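Particle-associated lyase (Acinetobacter bacteriophage AP22, PDB 4Y9V) probably cleaves the capsular polysaccharide of Acinetobacter baumannii as a trimeric tailspike lyase of the phage particle, and binds a saccharide of that capsule. Local coordinates at residues A[439-444]-A[480-485]; A[138-143]-A[183-188]; A[85-90]-A[109-114]. All blocks are in the same frame, centred on the assembly; numbering follows the deposited sequence. Where two conformers were deposited one is given.

Interaction 1 of 3, residues A[439-444]-A[480-485]; sequences IRQSNA and GRYTVP
Arg-481 runs extended as far as CD and then bends at chi3 (69°), which lays its guanidinium group against Ser-442 and Asn-443; Gln-441, trans at both chi1 and chi2, reaches out as an extended arm toward Tyr-482 and Val-484. The guanidinium straddles two successive carbonyls. NH2 of Arg-481 gives a hydrogen to Ser-442 O at 3.1 Å, with the oxygen close to the guanidinium plane but the donor well above the carbonyl plane. NH1 of Arg-481 reaches Asn-443 O at 3.0 Å, both bonds being bent to about 150° at the hydrogen. Two bonds from one flat group fix its rotation, and NH2 also forms a salt bridge with Asp-476. Over the centre of one guanidinium face sits Asn-443 OD1, 3.6 Å from Arg-481 CZ; the amide stands almost upright on that face, and its oxygen is hydrogen-bonded to Thr-478 OG1. Tyr-482 CE2 lies over the opposite face, toward its rim, while the tyrosine OH bonds to Asn-446. The Gln-441 amide runs nearly parallel to the Tyr-482 ring plane (8°), with Gln-441 NE2 3.8 Å from Tyr-482 CD2; that NE2 is taken up by the carbonyls of Leu-445 and Glu-447. Gln-441 OE1 passes 3.6 Å from Val-484 CG2 and accepts from a water that also donates to Thr-483 O, tying the loop to the strand end. Within 439-444, Ser-442 OG accepts from Ala-444 N, an ST turn where the chain leaves strand 435-441. Here an arginine from the loop after strand 470-476 clasps the carbonyls of the turn that follows strand 435-441, in the pectin lyase-like, right-handed beta-helix part of the tailspike.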
loop_
_atom_site.group_PDB
_atom_site.type_symbol
_atom_site.label_atom_id
_atom_site.label_comp_id
_atom_site.label_asym_id
_atom_site.label_seq_id
_atom_site.Cartn_x
_atom_site.Cartn_y
_atom_site.Cartn_z
ATOM N N ILE A 439 -6.377 16.822 -20.194
ATOM C CA ILE A 439 -5.047 17.371 -20.473
ATOM C C ILE A 439 -5.235 18.356 -21.649
ATOM O O ILE A 439 -5.770 17.954 -22.688
ATOM C CB ILE A 439 -4.036 16.294 -20.841
ATOM C CG1 ILE A 439 -3.930 15.177 -19.769
ATOM C CG2 ILE A 439 -2.682 16.946 -21.184
ATOM C CD1 ILE A 439 -3.323 15.663 -18.453
ATOM N N ARG A 440 -4.766 19.596 -21.481
ATOM C CA ARG A 440 -4.758 20.567 -22.546
ATOM C C ARG A 440 -3.345 21.066 -22.803
ATOM O O ARG A 440 -2.571 21.255 -21.871
ATOM C CB ARG A 440 -5.627 21.788 -22.251
ATOM C CG ARG A 440 -7.097 21.488 -21.946
ATOM C CD ARG A 440 -7.873 20.912 -23.091
ATOM N NE ARG A 440 -8.037 21.789 -24.262
ATOM C CZ ARG A 440 -9.032 22.656 -24.393
ATOM N NH1 ARG A 440 -9.882 22.910 -23.429
ATOM N NH2 ARG A 440 -9.169 23.294 -25.575
ATOM N N GLN A 441 -3.034 21.310 -24.064
ATOM C CA GLN A 441 -1.865 22.114 -24.432
ATOM C C GLN A 441 -2.213 23.576 -24.276
ATOM O O GLN A 441 -3.257 24.034 -24.749
ATOM C CB GLN A 441 -1.398 21.767 -25.842
ATOM C CG GLN A 441 -0.212 22.598 -26.300
ATOM C CD GLN A 441 0.348 22.118 -27.633
ATOM O OE1 GLN A 441 0.172 20.954 -28.004
ATOM N NE2 GLN A 441 1.041 23.010 -28.319
ATOM N N SER A 442 -1.346 24.349 -23.633
ATOM C CA SER A 442 -1.557 25.780 -23.508
ATOM C C SER A 442 -1.479 26.464 -24.877
ATOM O O SER A 442 -0.631 26.154 -25.687
ATOM C CB SER A 442 -0.434 26.356 -22.640
ATOM O OG SER A 442 -0.605 27.744 -22.524
ATOM N N ASN A 443 -2.312 27.496 -25.037
ATOM C CA ASN A 443 -2.141 28.346 -26.216
ATOM C C ASN A 443 -0.793 29.026 -26.223
ATOM O O ASN A 443 -0.300 29.389 -27.320
ATOM C CB ASN A 443 -3.286 29.358 -26.326
ATOM C CG ASN A 443 -4.508 28.684 -26.909
ATOM O OD1 ASN A 443 -4.378 27.915 -27.884
ATOM N ND2 ASN A 443 -5.681 28.930 -26.413
ATOM N N ALA A 444 -0.131 29.188 -25.079
ATOM C CA ALA A 444 1.193 29.828 -25.037
ATOM C C ALA A 444 2.268 28.934 -25.613
ATOM O O ALA A 444 3.347 29.440 -25.870
ATOM C CB ALA A 444 1.508 30.213 -23.590
ATOM N N GLY A 480 -8.131 22.540 -33.438
ATOM C CA GLY A 480 -7.711 22.598 -34.820
ATOM C C GLY A 480 -6.422 23.314 -35.076
ATOM O O GLY A 480 -5.995 23.390 -36.236
ATOM N N ARG A 481 -5.746 23.810 -34.057
ATOM C CA ARG A 481 -4.443 24.446 -34.235
ATOM C C ARG A 481 -3.392 23.389 -34.412
ATOM O O ARG A 481 -2.911 23.158 -35.523
ATOM C CB ARG A 481 -4.163 25.414 -33.076
ATOM C CG ARG A 481 -2.786 26.061 -33.173
ATOM C CD ARG A 481 -2.478 26.981 -32.011
ATOM N NE ARG A 481 -2.300 26.196 -30.781
ATOM C CZ ARG A 481 -1.606 26.639 -29.722
ATOM N NH1 ARG A 481 -1.069 27.846 -29.725
ATOM N NH2 ARG A 481 -1.440 25.800 -28.685
ATOM N N TYR A 482 -3.042 22.653 -33.322
ATOM C CA TYR A 482 -2.176 21.509 -33.409
ATOM C C TYR A 482 -2.951 20.290 -32.944
ATOM O O TYR A 482 -3.858 20.359 -32.120
ATOM C CB TYR A 482 -0.916 21.659 -32.493
ATOM C CG TYR A 482 -0.143 22.907 -32.792
ATOM C CD1 TYR A 482 0.482 23.095 -34.017
ATOM C CD2 TYR A 482 -0.044 23.961 -31.879
ATOM C CE1 TYR A 482 1.187 24.247 -34.330
ATOM C CE2 TYR A 482 0.626 25.127 -32.155
ATOM C CZ TYR A 482 1.235 25.266 -33.387
ATOM O OH TYR A 482 1.927 26.401 -33.766
ATOM N N THR A 483 -2.499 19.119 -33.426
ATOM C CA THR A 483 -2.863 17.852 -32.788
ATOM C C THR A 483 -1.922 17.638 -31.615
ATOM O O THR A 483 -0.694 17.735 -31.766
ATOM C CB THR A 483 -2.743 16.709 -33.805
ATOM O OG1 THR A 483 -3.787 16.921 -34.771
ATOM C CG2 THR A 483 -2.927 15.378 -33.160
ATOM N N VAL A 484 -2.485 17.334 -30.445
ATOM C CA VAL A 484 -1.675 16.846 -29.322
ATOM C C VAL A 484 -1.447 15.362 -29.582
ATOM O O VAL A 484 -2.431 14.624 -29.643
ATOM C CB VAL A 484 -2.367 17.069 -27.977
ATOM C CG1 VAL A 484 -1.558 16.427 -26.876
ATOM C CG2 VAL A 484 -2.570 18.571 -27.733
ATOM N N PRO A 485 -0.220 14.892 -29.787
ATOM C CA PRO A 485 -0.024 13.451 -30.036
ATOM C C PRO A 485 -0.492 12.653 -28.853
ATOM O O PRO A 485 -0.176 12.977 -27.701
ATOM C CB PRO A 485 1.494 13.337 -30.223
ATOM C CG PRO A 485 1.966 14.726 -30.619
ATOM C CD PRO A 485 1.076 15.624 -29.779
HETATM O O HOH W 1 0.824 19.634 -30.265
#

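Interaction 2 of 3, residues A[138-143]-A[183-188]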
loop_
_atom_site.group_PDB
_atom_site.type_symbol
_atom_site.label_atom_id
_atom_site.label_comp_id
_atom_site.label_asym_id
_atom_site.label_seq_id
_atom_site.Cartn_x
_atom_site.Cartn_y
_atom_site.Cartn_z
ATOM N N PHE A 138 30.606 5.792 -13.817
ATOM C CA PHE A 138 30.961 6.906 -14.688
ATOM C C PHE A 138 32.457 7.167 -14.468
ATOM O O PHE A 138 32.998 6.951 -13.380
ATOM C CB PHE A 138 30.134 8.160 -14.436
ATOM C CG PHE A 138 30.139 8.675 -13.022
ATOM C CD1 PHE A 138 29.207 8.230 -12.105
ATOM C CD2 PHE A 138 31.058 9.639 -12.592
ATOM C CE1 PHE A 138 29.155 8.706 -10.830
ATOM C CE2 PHE A 138 31.023 10.101 -11.285
ATOM C CZ PHE A 138 30.086 9.636 -10.376
ATOM N N ASP A 139 33.083 7.710 -15.500
ATOM C CA ASP A 139 34.450 8.167 -15.388
ATOM C C ASP A 139 34.424 9.651 -14.980
ATOM O O ASP A 139 33.504 10.390 -15.311
ATOM C CB ASP A 139 35.175 8.042 -16.728
ATOM C CG ASP A 139 35.357 6.627 -17.168
ATOM O OD1 ASP A 139 35.217 5.665 -16.334
ATOM O OD2 ASP A 139 35.576 6.418 -18.399
ATOM N N VAL A 140 35.496 10.046 -14.298
ATOM C CA VAL A 140 35.717 11.432 -13.903
ATOM C C VAL A 140 37.064 11.884 -14.448
ATOM O O VAL A 140 37.933 11.093 -14.780
ATOM C CB VAL A 140 35.647 11.632 -12.378
ATOM C CG1 VAL A 140 34.226 11.336 -11.880
ATOM C CG2 VAL A 140 36.670 10.771 -11.672
ATOM N N ALA A 141 37.261 13.208 -14.440
ATOM C CA ALA A 141 38.554 13.768 -14.809
ATOM C C ALA A 141 39.607 13.503 -13.708
ATOM O O ALA A 141 40.799 13.448 -14.061
ATOM C CB ALA A 141 38.429 15.226 -15.119
ATOM N N ASP A 142 39.215 13.378 -12.459
ATOM C CA ASP A 142 40.151 13.223 -11.348
ATOM C C ASP A 142 39.417 12.485 -10.221
ATOM O O ASP A 142 38.506 13.031 -9.649
ATOM C CB ASP A 142 40.656 14.562 -10.848
ATOM C CG ASP A 142 41.585 14.480 -9.654
ATOM O OD1 ASP A 142 42.077 13.372 -9.346
ATOM O OD2 ASP A 142 41.845 15.572 -9.063
ATOM N N ALA A 143 39.854 11.256 -9.926
ATOM C CA ALA A 143 39.264 10.481 -8.845
ATOM C C ALA A 143 40.165 10.444 -7.623
ATOM O O ALA A 143 39.889 9.688 -6.683
ATOM C CB ALA A 143 39.009 9.054 -9.314
ATOM N N ASN A 183 40.195 6.255 -12.899
ATOM C CA ASN A 183 39.230 7.345 -12.930
ATOM C C ASN A 183 37.801 6.847 -13.128
ATOM O O ASN A 183 36.914 7.677 -13.389
ATOM C CB ASN A 183 39.594 8.364 -14.025
ATOM C CG ASN A 183 40.720 9.325 -13.520
ATOM O OD1 ASN A 183 40.920 9.629 -12.294
ATOM N ND2 ASN A 183 41.400 9.935 -14.425
ATOM N N THR A 184 37.541 5.575 -12.915
ATOM C CA THR A 184 36.199 5.019 -13.036
ATOM C C THR A 184 35.570 4.860 -11.651
ATOM O O THR A 184 36.109 4.153 -10.778
ATOM C CB THR A 184 36.232 3.672 -13.755
ATOM O OG1 THR A 184 36.757 3.867 -15.091
ATOM C CG2 THR A 184 34.818 3.094 -13.881
ATOM N N VAL A 185 34.434 5.504 -11.466
ATOM C CA VAL A 185 33.669 5.483 -10.227
ATOM C C VAL A 185 32.454 4.590 -10.423
ATOM O O VAL A 185 31.586 4.912 -11.253
ATOM C CB VAL A 185 33.236 6.899 -9.862
ATOM C CG1 VAL A 185 32.413 6.899 -8.568
ATOM C CG2 VAL A 185 34.457 7.811 -9.731
ATOM N N LYS A 186 32.391 3.462 -9.718
ATOM C CA LYS A 186 31.174 2.644 -9.707
ATOM C C LYS A 186 30.352 3.100 -8.525
ATOM O O LYS A 186 30.926 3.291 -7.420
ATOM C CB LYS A 186 31.542 1.164 -9.611
ATOM C CG LYS A 186 30.360 0.233 -9.801
ATOM C CD LYS A 186 30.757 -1.231 -9.869
ATOM C CE LYS A 186 29.587 -2.133 -10.235
ATOM N NZ LYS A 186 29.956 -3.552 -10.309
ATOM N N PHE A 187 29.059 3.300 -8.708
ATOM C CA PHE A 187 28.187 3.772 -7.635
ATOM C C PHE A 187 27.055 2.771 -7.439
ATOM O O PHE A 187 26.733 1.977 -8.306
ATOM C CB PHE A 187 27.676 5.202 -7.898
ATOM C CG PHE A 187 26.795 5.357 -9.124
ATOM C CD1 PHE A 187 27.315 5.626 -10.369
ATOM C CD2 PHE A 187 25.409 5.225 -9.002
ATOM C CE1 PHE A 187 26.489 5.787 -11.471
ATOM C CE2 PHE A 187 24.593 5.380 -10.073
ATOM C CZ PHE A 187 25.133 5.651 -11.314
ATOM N N PHE A 188 26.433 2.836 -6.256
ATOM C CA PHE A 188 25.321 1.968 -5.948
ATOM C C PHE A 188 24.049 2.446 -6.640
ATOM O O PHE A 188 23.709 3.645 -6.640
ATOM C CB PHE A 188 25.107 1.905 -4.434
ATOM C CG PHE A 188 26.164 1.079 -3.750
ATOM C CD1 PHE A 188 26.156 -0.290 -3.837
ATOM C CD2 PHE A 188 27.170 1.685 -2.994
ATOM C CE1 PHE A 188 27.117 -1.064 -3.187
ATOM C CE2 PHE A 188 28.125 0.929 -2.352
ATOM C CZ PHE A 188 28.086 -0.460 -2.431
HETATM O O HOH W 2 43.229 11.998 -13.470
HETATM O O HOH W 3 42.901 10.715 -10.505
#
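A short antiparallel ladder in the Ig-like domain joins 138-143 to 183-188, and Asn-183 closes its end. Phe-138 and Val-185 form a hydrogen-bonded pair: Phe-138 N to Val-185 O is 2.9 Å and Val-185 N to Phe-138 O 2.8 Å. Next in register, Asp-139 and Thr-184 make a non-hydrogen-bonded pair, bridged instead by their side chains: Thr-184 OG1 donates to Asp-139 OD1 at 2.7 Å, from above the carboxylate plane. Val-140 N then donates to Asn-183 O at 2.9 Å. On the other face Phe-138, its CG held between backbone N and carbonyl carbon (chi1 55°), lies alongside Val-185, whose CB meets one ring face as a CH-pi contact 4.3 Å from the centroid. The Phe-138 ring edge meets Phe-187, Phe-138 CE1 to Phe-187 CD1 3.6 Å, with the planes 45° apart. Asn-183 turns its amide toward the 140-143 turn: OD1 accepts from Ala-143 N at 3.1 Å and from a water shared with Asp-142 OD1, itself also hydrogen-bonded to Ser-144 OG, while ND2 donates to a second water that bonds Ala-141 O. Phe-138 packs on Leu-126 and Ile-130, and Phe-187 on Val-175 of strand 172-181, which pairs with 184-187; beyond the ladder, Lys-186 forms a salt bridge with Glu-328 of the second subunit.

Interaction 3 of 3, residues A[85-90]-A[109-114]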
loop_
_atom_site.group_PDB
_atom_site.type_symbol
_atom_site.label_atom_id
_atom_site.label_comp_id
_atom_site.label_asym_id
_atom_site.label_seq_id
_atom_site.Cartn_x
_atom_site.Cartn_y
_atom_site.Cartn_z
ATOM N N ILE A 85 15.762 33.752 24.682
ATOM C CA ILE A 85 15.939 34.639 23.543
ATOM C C ILE A 85 17.172 34.209 22.743
ATOM O O ILE A 85 18.255 34.037 23.314
ATOM C CB ILE A 85 16.089 36.078 24.035
ATOM C CG1 ILE A 85 14.807 36.549 24.696
ATOM C CG2 ILE A 85 16.530 36.997 22.919
ATOM C CD1 ILE A 85 14.931 37.877 25.439
ATOM N N VAL A 86 17.011 34.063 21.416
ATOM C CA VAL A 86 18.100 33.760 20.510
ATOM C C VAL A 86 17.937 34.674 19.284
ATOM O O VAL A 86 17.252 34.338 18.324
ATOM C CB VAL A 86 18.155 32.289 20.072
ATOM C CG1 VAL A 86 19.346 32.046 19.175
ATOM C CG2 VAL A 86 18.158 31.354 21.278
ATOM N N ASN A 87 18.568 35.868 19.323
ATOM C CA ASN A 87 18.377 36.815 18.245
ATOM C C ASN A 87 19.250 36.580 17.025
ATOM O O ASN A 87 18.977 37.150 15.967
ATOM C CB ASN A 87 18.535 38.248 18.773
ATOM C CG ASN A 87 17.347 38.659 19.652
ATOM O OD1 ASN A 87 17.600 39.459 20.561
ATOM N ND2 ASN A 87 16.188 38.213 19.307
ATOM N N SER A 88 20.298 35.771 17.139
ATOM C CA SER A 88 21.175 35.479 16.030
ATOM C C SER A 88 20.757 34.211 15.276
ATOM O O SER A 88 20.087 33.319 15.804
ATOM C CB SER A 88 22.599 35.298 16.535
ATOM O OG SER A 88 23.137 36.466 17.088
ATOM N N LEU A 89 21.221 34.155 14.038
ATOM C CA LEU A 89 21.208 32.936 13.238
ATOM C C LEU A 89 22.390 32.091 13.679
ATOM O O LEU A 89 23.540 32.484 13.469
ATOM C CB LEU A 89 21.259 33.289 11.748
ATOM C CG LEU A 89 21.335 32.080 10.816
ATOM C CD1 LEU A 89 20.098 31.192 10.956
ATOM C CD2 LEU A 89 21.469 32.542 9.382
ATOM N N ILE A 90 22.118 30.966 14.323
ATOM C CA ILE A 90 23.131 30.077 14.862
ATOM C C ILE A 90 23.420 29.025 13.758
ATOM O O ILE A 90 22.523 28.282 13.383
ATOM C CB ILE A 90 22.709 29.403 16.151
ATOM C CG1 ILE A 90 22.147 30.409 17.152
ATOM C CG2 ILE A 90 23.862 28.591 16.731
ATOM C CD1 ILE A 90 23.116 31.491 17.598
ATOM N N GLY A 109 12.469 35.581 17.706
ATOM C CA GLY A 109 12.012 36.918 17.383
ATOM C C GLY A 109 11.973 37.136 15.893
ATOM O O GLY A 109 11.498 36.301 15.124
ATOM N N ASP A 110 12.421 38.334 15.473
ATOM C CA ASP A 110 12.444 38.739 14.092
ATOM C C ASP A 110 13.705 38.303 13.328
ATOM O O ASP A 110 13.694 38.350 12.098
ATOM C CB ASP A 110 12.353 40.255 13.962
ATOM C CG ASP A 110 11.009 40.846 14.294
ATOM O OD1 ASP A 110 10.006 40.369 13.741
ATOM O OD2 ASP A 110 11.029 41.860 15.032
ATOM N N THR A 111 14.771 37.933 14.037
ATOM C CA THR A 111 16.074 37.824 13.417
ATOM C C THR A 111 16.772 36.483 13.596
ATOM O O THR A 111 17.773 36.247 12.874
ATOM C CB THR A 111 16.994 38.935 13.936
ATOM O OG1 THR A 111 17.057 38.894 15.360
ATOM C CG2 THR A 111 16.480 40.324 13.527
ATOM N N GLY A 112 16.386 35.631 14.529
ATOM C CA GLY A 112 17.154 34.434 14.826
ATOM C C GLY A 112 16.717 33.203 14.023
ATOM O O GLY A 112 15.690 33.196 13.338
ATOM N N GLY A 113 17.485 32.137 14.191
ATOM C CA GLY A 113 17.126 30.824 13.654
ATOM C C GLY A 113 18.270 29.865 13.913
ATOM O O GLY A 113 19.341 30.262 14.379
ATOM N N PHE A 114 18.047 28.584 13.591
ATOM C CA PHE A 114 19.084 27.570 13.605
ATOM C C PHE A 114 19.297 27.067 12.170
ATOM O O PHE A 114 18.334 26.789 11.453
ATOM C CB PHE A 114 18.708 26.355 14.477
ATOM C CG PHE A 114 18.793 26.528 15.977
ATOM C CD1 PHE A 114 19.240 27.685 16.601
ATOM C CD2 PHE A 114 18.410 25.469 16.775
ATOM C CE1 PHE A 114 19.311 27.756 17.984
ATOM C CE2 PHE A 114 18.509 25.531 18.158
ATOM C CZ PHE A 114 18.941 26.701 18.765
#
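Thr-111 OG1 donates to Asn-87 O at 2.7 Å, in the carbonyl plane and on a lone pair. Its chi1 of 55° sets the hydroxyl between backbone N and carbonyl carbon, facing the 85-90 segment. Two backbone bonds follow in parallel-strand order. Gly-113 N gives to Ser-88 O over a long 3.3 Å, whereas Ile-90 N reaches Gly-113 O at 2.9 Å in a nearly straight bond (171°). Gly-112 lies close enough for its CA to make a CA-H...O contact with Val-86 O at 3.5 Å. Asn-224 ND2 donates to both Gly-112 O and Gly-109 O, and the backbone N of Ser-88 and of Asn-87 are bonded to Ser-63 OG and Asp-61 OD1 respectively. Across the pair, Leu-89 CD1 rests 3.6 Å from Gly-113 O. On the opposite face Ile-90 and Phe-114 lie side by side, Ile-90 CB to Phe-114 CD1 3.9 Å. The Phe-114 ring also meets Phe-92 and Phe-108 edge-to-face, and Leu-66 of helix 63-71, which covers this side where strands 89-92 and 113-125 begin.

Overall arrangement
Along the chain, interaction 3 comes first, then interaction 2, then interaction 1, each closing before the next opens. They lie well apart: centres are about 42 Å between interactions 2 and 3, 43 Å between 1 and 2, and 50 Å between 1 and 3, and none touches another. Strand 113-125, paired in interaction 3, is followed in the chain by strand 137-139 of interaction 2, and both reach the same sheet. Interaction 3 pairs parallel strands near the N-terminal end, with the side chain of Leu-89 about 10 Å from a bound unsaturated uronic acid; interaction 2 belongs to the Ig-like domain, and interaction 1 to the later pectin lyase-like coils. The three contacts thus sample separate regions of one elongated subunit.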